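Local coordinates for protein glycine cleavage system transcriptional repressor, putative (Vibrio cholerae, PDB 1U8S) that probably represses transcription of the glycine cleavage system genes and forms a domain-swapped dimer with two ACT domains per chain, at residues 16-26 against 65-75. Sequence-based numbering, arbitrary orientation.
Sequences RPGICNEVVRL and TLPLLGQQHDL
Leu26 and Leu69 meet tip to tip, CD1 of Leu26 lying 3.6 Å from CD2 of Leu69, in an apolar seam between two nearly antiparallel helices. With CG anti to the backbone N (chi1 -170°), Leu26 reaches across to the second helix, where its CD2 also slides past Thr65, 3.1 Å from OG1; that hydroxyl is hydrogen-bonded to the carbonyl of Arg61 one turn earlier. Both methyls of Leu69 also rest against CB of Glu22. Deeper in the interface, Val23 CG2 is 4.4 Å from Leu69 CD2, and Ile19 CD1 packs at 3.9 Å on Leu75 CD1.

Helices 19-28 and 56-71 are the helix pair of a βαββαβ ACT domain, lying side by side on one face of its four-stranded antiparallel sheet; the axes of segments 19-26 and 65-71 come within 10.7 Å, their N-to-C directions 165° apart. Ile19 and Val23 also touch strand 45-54, while Leu66 and Leu75 reach strand 5-14, so the seam continues into the core between helices and sheet.

Polar groups gather at the start of helix 19-28. Arg16 NH2 forms a salt bridge of 2.7 Å with Glu22 OE1, approaching from above the carboxylate plane. The other carboxylate oxygen, Glu22 OE2, sits over a face of the His73 ring, 2.8 Å from NE2, but the angle is too poor for a hydrogen bond. CD2 of His73 lies over one face of the Arg16 guanidinium, whose plane is turned 49° from the ring. The rotation of the imidazole is steadied by a bent hydrogen bond from ND1 to Leu69 O (2.8 Å), received in the carbonyl plane but tilted from the plane of the ring; the nearby carboxylate would probably favour a protonated ring, though Arg16, which already pairs with it and has NH1 near the ring, may offset this.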
loop_
_atom_site.group_PDB
_atom_site.type_symbol
_atom_site.label_atom_id
_atom_site.label_comp_id
_atom_site.label_asym_id
_atom_site.label_seq_id
_atom_site.Cartn_x
_atom_site.Cartn_y
_atom_site.Cartn_z
ATOM N N ARG B 16 4.120 -15.484 5.850
ATOM C CA ARG B 16 4.772 -16.768 5.666
ATOM C C ARG B 16 5.173 -16.846 4.192
ATOM O O ARG B 16 4.536 -16.233 3.331
ATOM C CB ARG B 16 3.810 -17.907 6.020
ATOM C CG ARG B 16 2.352 -17.632 5.657
ATOM C CD ARG B 16 1.477 -18.883 5.779
ATOM N NE ARG B 16 1.684 -19.792 4.652
ATOM C CZ ARG B 16 1.049 -19.710 3.483
ATOM N NH1 ARG B 16 0.142 -18.763 3.273
ATOM N NH2 ARG B 16 1.341 -20.564 2.510
ATOM N N PRO B 17 6.228 -17.610 3.884
ATOM C CA PRO B 17 6.764 -17.802 2.534
ATOM C C PRO B 17 5.841 -17.679 1.318
ATOM O O PRO B 17 6.149 -16.923 0.392
ATOM C CB PRO B 17 7.425 -19.166 2.640
ATOM C CG PRO B 17 8.058 -19.074 4.003
ATOM C CD PRO B 17 6.936 -18.477 4.848
ATOM N N GLY B 18 4.718 -18.391 1.302
ATOM C CA GLY B 18 3.852 -18.312 0.132
ATOM C C GLY B 18 2.462 -17.709 0.253
ATOM O O GLY B 18 1.619 -17.907 -0.625
ATOM N N ILE B 19 2.211 -16.956 1.317
ATOM C CA ILE B 19 0.895 -16.362 1.500
ATOM C C ILE B 19 0.482 -15.511 0.297
ATOM O O ILE B 19 -0.641 -15.631 -0.196
ATOM C CB ILE B 19 0.844 -15.513 2.795
ATOM C CG1 ILE B 19 -0.600 -15.115 3.098
ATOM C CG2 ILE B 19 1.725 -14.285 2.662
ATOM C CD1 ILE B 19 -1.439 -16.245 3.665
ATOM N N CYS B 20 1.396 -14.675 -0.192
ATOM C CA CYS B 20 1.116 -13.808 -1.336
ATOM C C CYS B 20 0.991 -14.577 -2.657
ATOM O O CYS B 20 0.419 -14.075 -3.619
ATOM C CB CYS B 20 2.202 -12.734 -1.455
ATOM S SG CYS B 20 1.834 -11.405 -2.634
ATOM N N ASN B 21 1.533 -15.790 -2.709
ATOM C CA ASN B 21 1.434 -16.607 -3.914
ATOM C C ASN B 21 -0.014 -17.019 -4.115
ATOM O O ASN B 21 -0.616 -16.749 -5.150
ATOM C CB ASN B 21 2.286 -17.873 -3.789
ATOM C CG ASN B 21 3.693 -17.689 -4.320
ATOM O OD1 ASN B 21 4.646 -18.275 -3.799
ATOM N ND2 ASN B 21 3.832 -16.891 -5.374
ATOM N N GLU B 22 -0.566 -17.672 -3.102
ATOM C CA GLU B 22 -1.938 -18.156 -3.145
ATOM C C GLU B 22 -2.933 -17.050 -3.448
ATOM O O GLU B 22 -3.905 -17.265 -4.172
ATOM C CB GLU B 22 -2.280 -18.822 -1.814
ATOM C CG GLU B 22 -1.287 -19.906 -1.424
ATOM C CD GLU B 22 -1.313 -20.222 0.060
ATOM O OE1 GLU B 22 -0.403 -20.941 0.528
ATOM O OE2 GLU B 22 -2.242 -19.755 0.754
ATOM N N VAL B 23 -2.692 -15.864 -2.902
ATOM C CA VAL B 23 -3.596 -14.750 -3.135
ATOM C C VAL B 23 -3.676 -14.380 -4.605
ATOM O O VAL B 23 -4.762 -14.359 -5.184
ATOM C CB VAL B 23 -3.184 -13.516 -2.334
ATOM C CG1 VAL B 23 -4.146 -12.377 -2.616
ATOM C CG2 VAL B 23 -3.188 -13.846 -0.851
ATOM N N VAL B 24 -2.539 -14.089 -5.223
ATOM C CA VAL B 24 -2.554 -13.727 -6.638
ATOM C C VAL B 24 -2.890 -14.958 -7.463
ATOM O O VAL B 24 -3.380 -14.859 -8.589
ATOM C CB VAL B 24 -1.184 -13.169 -7.117
ATOM C CG1 VAL B 24 -0.739 -12.037 -6.215
ATOM C CG2 VAL B 24 -0.148 -14.277 -7.155
ATOM N N ARG B 25 -2.616 -16.119 -6.882
ATOM C CA ARG B 25 -2.864 -17.398 -7.531
ATOM C C ARG B 25 -4.365 -17.595 -7.666
ATOM O O ARG B 25 -4.880 -17.879 -8.747
ATOM C CB ARG B 25 -2.246 -18.520 -6.689
ATOM C CG ARG B 25 -2.425 -19.923 -7.232
ATOM C CD ARG B 25 -1.696 -20.939 -6.356
ATOM N NE ARG B 25 -2.125 -22.300 -6.656
ATOM C CZ ARG B 25 -3.373 -22.733 -6.505
ATOM N NH1 ARG B 25 -4.314 -21.911 -6.053
ATOM N NH2 ARG B 25 -3.687 -23.986 -6.809
ATOM N N LEU B 26 -5.054 -17.425 -6.548
ATOM C CA LEU B 26 -6.496 -17.577 -6.490
ATOM C C LEU B 26 -7.174 -16.542 -7.383
ATOM O O LEU B 26 -8.128 -16.851 -8.100
ATOM C CB LEU B 26 -6.958 -17.426 -5.036
ATOM C CG LEU B 26 -8.400 -17.769 -4.666
ATOM C CD1 LEU B 26 -8.470 -18.085 -3.178
ATOM C CD2 LEU B 26 -9.323 -16.616 -5.028
ATOM N N THR B 65 -14.369 -17.998 -3.140
ATOM C CA THR B 65 -13.150 -18.719 -2.770
ATOM C C THR B 65 -12.157 -18.015 -1.832
ATOM O O THR B 65 -11.520 -18.670 -1.007
ATOM C CB THR B 65 -12.389 -19.163 -4.029
ATOM O OG1 THR B 65 -12.027 -18.015 -4.804
ATOM C CG2 THR B 65 -13.260 -20.072 -4.871
ATOM N N LEU B 66 -12.033 -16.694 -1.950
ATOM C CA LEU B 66 -11.099 -15.924 -1.128
ATOM C C LEU B 66 -11.258 -16.105 0.383
ATOM O O LEU B 66 -10.282 -16.320 1.093
ATOM C CB LEU B 66 -11.197 -14.429 -1.469
ATOM C CG LEU B 66 -10.088 -13.501 -0.951
ATOM C CD1 LEU B 66 -8.773 -13.870 -1.617
ATOM C CD2 LEU B 66 -10.435 -12.049 -1.250
ATOM N N PRO B 67 -12.490 -16.016 0.899
ATOM C CA PRO B 67 -12.629 -16.190 2.350
ATOM C C PRO B 67 -12.118 -17.551 2.840
ATOM O O PRO B 67 -11.585 -17.657 3.946
ATOM C CB PRO B 67 -14.132 -16.013 2.576
ATOM C CG PRO B 67 -14.551 -15.103 1.443
ATOM C CD PRO B 67 -13.783 -15.680 0.278
ATOM N N LEU B 68 -12.282 -18.589 2.022
ATOM C CA LEU B 68 -11.835 -19.928 2.399
ATOM C C LEU B 68 -10.328 -19.962 2.562
ATOM O O LEU B 68 -9.809 -20.579 3.491
ATOM C CB LEU B 68 -12.248 -20.954 1.346
ATOM C CG LEU B 68 -13.751 -21.075 1.113
ATOM C CD1 LEU B 68 -14.025 -22.187 0.109
ATOM C CD2 LEU B 68 -14.446 -21.355 2.437
ATOM N N LEU B 69 -9.633 -19.303 1.641
ATOM C CA LEU B 69 -8.180 -19.233 1.679
ATOM C C LEU B 69 -7.793 -18.628 3.025
ATOM O O LEU B 69 -6.824 -19.046 3.660
ATOM C CB LEU B 69 -7.678 -18.340 0.546
ATOM C CG LEU B 69 -6.193 -18.382 0.182
ATOM C CD1 LEU B 69 -5.847 -19.751 -0.392
ATOM C CD2 LEU B 69 -5.886 -17.293 -0.841
ATOM N N GLY B 70 -8.582 -17.647 3.457
ATOM C CA GLY B 70 -8.332 -16.968 4.714
ATOM C C GLY B 70 -8.694 -17.800 5.925
ATOM O O GLY B 70 -8.331 -17.471 7.058
ATOM N N GLN B 71 -9.418 -18.886 5.692
ATOM C CA GLN B 71 -9.818 -19.764 6.778
ATOM C C GLN B 71 -8.675 -20.709 7.125
ATOM O O GLN B 71 -8.311 -20.862 8.288
ATOM C CB GLN B 71 -11.054 -20.570 6.363
ATOM C CG GLN B 71 -11.435 -21.683 7.331
ATOM C CD GLN B 71 -12.179 -22.819 6.641
ATOM O OE1 GLN B 71 -11.683 -23.404 5.669
ATOM N NE2 GLN B 71 -13.369 -23.140 7.143
ATOM N N GLN B 72 -8.099 -21.322 6.096
ATOM C CA GLN B 72 -7.018 -22.283 6.276
ATOM C C GLN B 72 -5.617 -21.688 6.450
ATOM O O GLN B 72 -4.621 -22.421 6.492
ATOM C CB GLN B 72 -7.018 -23.266 5.103
ATOM C CG GLN B 72 -7.090 -22.602 3.734
ATOM C CD GLN B 72 -6.959 -23.601 2.595
ATOM O OE1 GLN B 72 -5.941 -24.285 2.465
ATOM N NE2 GLN B 72 -7.992 -23.693 1.765
ATOM N N HIS B 73 -5.548 -20.364 6.559
ATOM C CA HIS B 73 -4.273 -19.676 6.732
ATOM C C HIS B 73 -4.352 -18.594 7.805
ATOM O O HIS B 73 -3.425 -17.802 7.966
ATOM C CB HIS B 73 -3.823 -19.063 5.400
ATOM C CG HIS B 73 -3.563 -20.080 4.330
ATOM N ND1 HIS B 73 -4.574 -20.764 3.693
ATOM C CD2 HIS B 73 -2.401 -20.560 3.822
ATOM C CE1 HIS B 73 -4.048 -21.625 2.837
ATOM N NE2 HIS B 73 -2.732 -21.522 2.897
ATOM N N ASP B 74 -5.456 -18.570 8.545
ATOM C CA ASP B 74 -5.648 -17.579 9.598
ATOM C C ASP B 74 -5.562 -16.169 9.019
ATOM O O ASP B 74 -5.290 -15.196 9.728
ATOM C CB ASP B 74 -4.600 -17.771 10.702
ATOM C CG ASP B 74 -5.124 -18.606 11.865
ATOM O OD1 ASP B 74 -6.005 -18.106 12.604
ATOM O OD2 ASP B 74 -4.662 -19.759 12.038
ATOM N N LEU B 75 -5.809 -16.082 7.717
ATOM C CA LEU B 75 -5.782 -14.830 6.981
ATOM C C LEU B 75 -7.100 -14.093 7.244
ATOM O O LEU B 75 -8.115 -14.721 7.527
ATOM C CB LEU B 75 -5.630 -15.159 5.500
ATOM C CG LEU B 75 -5.153 -14.123 4.491
ATOM C CD1 LEU B 75 -5.003 -14.810 3.141
ATOM C CD2 LEU B 75 -6.138 -12.975 4.401
#